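Local coordinates for protein agmatinase (Burkholderia thailandensis, PDB 4DZ4) that probably hydrolyses agmatine to putrescine and urea as a manganese-dependent agmatinase of the arginase family, at residues Arg17-Ile25 / Asp91-Ile99. Numbering follows the deposited sequence.
Sequences RPSVYGSSI and DPFDDLAVI. With EDO (1,2-ethanediol), chain T.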
loop_
_atom_site.group_PDB
_atom_site.type_symbol
_atom_site.label_atom_id
_atom_site.label_comp_id
_atom_site.label_asym_id
_atom_site.label_seq_id
_atom_site.Cartn_x
_atom_site.Cartn_y
_atom_site.Cartn_z
ATOM N N ARG B 17 -28.762 -16.004 -14.731
ATOM C CA ARG B 17 -28.928 -17.402 -15.185
ATOM C C ARG B 17 -30.153 -18.087 -14.574
ATOM O O ARG B 17 -30.314 -18.148 -13.363
ATOM C CB ARG B 17 -27.676 -18.246 -14.888
ATOM C CG ARG B 17 -26.601 -18.188 -15.960
ATOM C CD ARG B 17 -25.558 -19.288 -15.758
ATOM N NE ARG B 17 -25.166 -19.247 -14.368
ATOM C CZ ARG B 17 -24.177 -18.520 -13.876
ATOM N NH1 ARG B 17 -23.394 -17.775 -14.661
ATOM N NH2 ARG B 17 -23.988 -18.532 -12.570
ATOM N N PRO B 18 -31.011 -18.654 -15.426
ATOM C CA PRO B 18 -32.223 -19.301 -14.941
ATOM C C PRO B 18 -31.982 -20.674 -14.293
ATOM O O PRO B 18 -32.833 -21.127 -13.543
ATOM C CB PRO B 18 -33.060 -19.484 -16.217
ATOM C CG PRO B 18 -32.055 -19.497 -17.329
ATOM C CD PRO B 18 -30.957 -18.562 -16.898
ATOM N N SER B 19 -30.870 -21.336 -14.610
ATOM C CA SER B 19 -30.557 -22.687 -14.112
ATOM C C SER B 19 -29.317 -22.629 -13.235
ATOM O O SER B 19 -28.497 -21.723 -13.395
ATOM C CB SER B 19 -30.298 -23.636 -15.291
ATOM O OG SER B 19 -29.584 -24.819 -14.935
ATOM N N VAL B 20 -29.196 -23.612 -12.336
ATOM C CA VAL B 20 -27.986 -23.758 -11.502
ATOM C C VAL B 20 -26.768 -24.231 -12.287
ATOM O O VAL B 20 -25.642 -24.037 -11.831
ATOM C CB VAL B 20 -28.210 -24.717 -10.290
ATOM C CG1 VAL B 20 -29.178 -24.086 -9.292
ATOM C CG2 VAL B 20 -28.655 -26.104 -10.726
ATOM N N TYR B 21 -26.989 -24.841 -13.455
ATOM C CA TYR B 21 -25.918 -25.321 -14.332
ATOM C C TYR B 21 -25.463 -24.284 -15.339
ATOM O O TYR B 21 -26.251 -23.422 -15.737
ATOM C CB TYR B 21 -26.409 -26.545 -15.110
ATOM C CG TYR B 21 -26.648 -27.714 -14.197
ATOM C CD1 TYR B 21 -25.578 -28.429 -13.668
ATOM C CD2 TYR B 21 -27.938 -28.103 -13.848
ATOM C CE1 TYR B 21 -25.784 -29.499 -12.811
ATOM C CE2 TYR B 21 -28.146 -29.177 -13.012
ATOM C CZ TYR B 21 -27.063 -29.865 -12.481
ATOM O OH TYR B 21 -27.280 -30.945 -11.653
ATOM N N GLY B 22 -24.187 -24.368 -15.721
ATOM C CA GLY B 22 -23.653 -23.619 -16.861
ATOM C C GLY B 22 -22.929 -22.348 -16.493
ATOM O O GLY B 22 -23.214 -21.748 -15.469
ATOM N N SER B 23 -21.978 -21.947 -17.338
ATOM C CA SER B 23 -21.291 -20.665 -17.195
ATOM C C SER B 23 -21.833 -19.674 -18.208
ATOM O O SER B 23 -22.504 -20.057 -19.176
ATOM C CB SER B 23 -19.802 -20.832 -17.433
ATOM O OG SER B 23 -19.260 -21.741 -16.496
ATOM N N SER B 24 -21.552 -18.400 -17.989
ATOM C CA SER B 24 -21.926 -17.403 -18.981
ATOM C C SER B 24 -20.843 -16.361 -19.088
ATOM O O SER B 24 -20.084 -16.173 -18.149
ATOM C CB SER B 24 -23.299 -16.786 -18.703
ATOM O OG SER B 24 -23.417 -16.329 -17.395
ATOM N N ILE B 25 -20.792 -15.675 -20.224
ATOM C CA ILE B 25 -19.729 -14.723 -20.522
ATOM C C ILE B 25 -19.700 -13.562 -19.511
ATOM O O ILE B 25 -20.740 -13.004 -19.177
ATOM C CB ILE B 25 -19.931 -14.152 -21.942
ATOM C CG1 ILE B 25 -19.893 -15.273 -22.997
ATOM C CG2 ILE B 25 -18.905 -13.066 -22.241
ATOM C CD1 ILE B 25 -18.576 -16.025 -23.043
ATOM N N ASP B 91 -15.458 -27.656 -17.825
ATOM C CA ASP B 91 -16.189 -26.635 -17.085
ATOM C C ASP B 91 -16.979 -27.399 -16.031
ATOM O O ASP B 91 -17.897 -28.145 -16.377
ATOM C CB ASP B 91 -17.131 -25.842 -17.995
ATOM C CG ASP B 91 -17.958 -24.815 -17.219
ATOM O OD1 ASP B 91 -18.011 -24.886 -15.977
ATOM O OD2 ASP B 91 -18.512 -23.912 -17.862
ATOM N N PRO B 92 -16.624 -27.241 -14.746
ATOM C CA PRO B 92 -17.294 -28.109 -13.793
ATOM C C PRO B 92 -18.786 -27.827 -13.684
ATOM O O PRO B 92 -19.525 -28.702 -13.246
ATOM C CB PRO B 92 -16.579 -27.803 -12.463
ATOM C CG PRO B 92 -16.011 -26.436 -12.636
ATOM C CD PRO B 92 -15.671 -26.312 -14.093
ATOM N N PHE B 93 -19.227 -26.632 -14.097
ATOM C CA PHE B 93 -20.608 -26.219 -13.819
ATOM C C PHE B 93 -21.569 -26.760 -14.853
ATOM O O PHE B 93 -22.775 -26.620 -14.707
ATOM C CB PHE B 93 -20.703 -24.699 -13.644
ATOM C CG PHE B 93 -19.691 -24.178 -12.675
ATOM C CD1 PHE B 93 -19.646 -24.690 -11.377
ATOM C CD2 PHE B 93 -18.757 -23.227 -13.058
ATOM C CE1 PHE B 93 -18.693 -24.247 -10.467
ATOM C CE2 PHE B 93 -17.813 -22.754 -12.137
ATOM C CZ PHE B 93 -17.767 -23.285 -10.862
ATOM N N ASP B 94 -21.028 -27.433 -15.865
ATOM C CA ASP B 94 -21.883 -28.122 -16.837
ATOM C C ASP B 94 -22.592 -29.310 -16.218
ATOM O O ASP B 94 -23.683 -29.678 -16.665
ATOM C CB ASP B 94 -21.097 -28.508 -18.085
ATOM C CG ASP B 94 -20.867 -27.327 -18.999
ATOM O OD1 ASP B 94 -21.649 -26.343 -18.917
ATOM O OD2 ASP B 94 -19.898 -27.362 -19.783
ATOM N N ASP B 95 -21.993 -29.927 -15.199
ATOM C CA ASP B 95 -22.664 -31.044 -14.555
ATOM C C ASP B 95 -22.540 -31.120 -13.049
ATOM O O ASP B 95 -22.988 -32.095 -12.456
ATOM C CB ASP B 95 -22.322 -32.386 -15.228
ATOM C CG ASP B 95 -20.845 -32.623 -15.338
ATOM O OD1 ASP B 95 -20.078 -32.141 -14.477
ATOM O OD2 ASP B 95 -20.443 -33.308 -16.303
ATOM N N LEU B 96 -21.960 -30.078 -12.438
ATOM C CA LEU B 96 -21.984 -29.914 -10.991
ATOM C C LEU B 96 -22.715 -28.610 -10.680
ATOM O O LEU B 96 -22.308 -27.538 -11.140
ATOM C CB LEU B 96 -20.558 -29.827 -10.397
ATOM C CG LEU B 96 -20.427 -29.788 -8.862
ATOM C CD1 LEU B 96 -20.664 -31.139 -8.208
ATOM C CD2 LEU B 96 -19.046 -29.259 -8.441
ATOM N N ALA B 97 -23.770 -28.728 -9.877
ATOM C CA ALA B 97 -24.667 -27.612 -9.545
ATOM C C ALA B 97 -24.137 -26.943 -8.270
ATOM O O ALA B 97 -24.215 -27.502 -7.183
ATOM C CB ALA B 97 -26.089 -28.136 -9.353
ATOM N N VAL B 98 -23.570 -25.757 -8.455
ATOM C CA VAL B 98 -22.912 -24.994 -7.383
ATOM C C VAL B 98 -23.558 -23.629 -7.304
ATOM O O VAL B 98 -23.694 -22.962 -8.338
ATOM C CB VAL B 98 -21.409 -24.819 -7.672
ATOM C CG1 VAL B 98 -20.700 -24.098 -6.507
ATOM C CG2 VAL B 98 -20.745 -26.159 -7.924
ATOM N N ILE B 99 -23.946 -23.207 -6.097
ATOM C CA ILE B 99 -24.512 -21.875 -5.901
ATOM C C ILE B 99 -23.698 -21.112 -4.859
ATOM O O ILE B 99 -22.910 -21.714 -4.097
ATOM C CB ILE B 99 -25.987 -21.922 -5.459
ATOM C CG1 ILE B 99 -26.087 -22.552 -4.036
ATOM C CG2 ILE B 99 -26.792 -22.666 -6.528
ATOM C CD1 ILE B 99 -27.412 -22.403 -3.290
HETATM C C1 EDO T . -15.023 -21.805 -18.730
HETATM O O1 EDO T . -15.172 -22.898 -17.806
HETATM C C2 EDO T . -16.270 -20.942 -18.747
HETATM O O2 EDO T . -17.278 -21.735 -19.394
HETATM O O HOH W 1 -23.274 -24.804 -11.192
HETATM O O HOH W 2 -25.002 -21.657 -10.141
HETATM O O HOH W 3 -20.964 -23.895 -19.257
#
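Tyr21 lies along the turn that leads into strand 98-103, near one margin of the parallel sheet of the arginase fold and away from the two manganese ions. With its CG anti to the carbonyl carbon (chi1 -67°), the side chain runs down the 91-99 backbone. Tyr21 CB lies 3.7 Å from Phe93 O, which sits in plane at the ring edge; Tyr21 CD1 comes near both Phe93 O and Asp94 O; Tyr21 CE1 reaches the backbone of Asp95 and Ala97. Tyr21 CZ packs 3.7 Å from Ala97 CB, and Tyr21 OH lies beside the same methyl. Val20 CG2 also meets Ala97 CB, at 3.5 Å, while Val20 CG1 touches Ile99 CG2. Phe93 O accepts a hydrogen bond from Gly22 N (2.8 Å, 156° at the hydrogen), and this N stands well above the plane of the Phe93 carbonyl. Two waters bridge Val20 O to the backbone of Leu96 and Val98. Asp91 closes the other end: its OD1 accepts from Phe93 N in an Asx turn, leaving OD2 to face the loop. Asp91 OD2 takes bonds from a water held by Ser23 N and from an ethanediol, probably of the crystallisation liquor, and Ser23 OG donates to its syn lone pair at 2.7 Å.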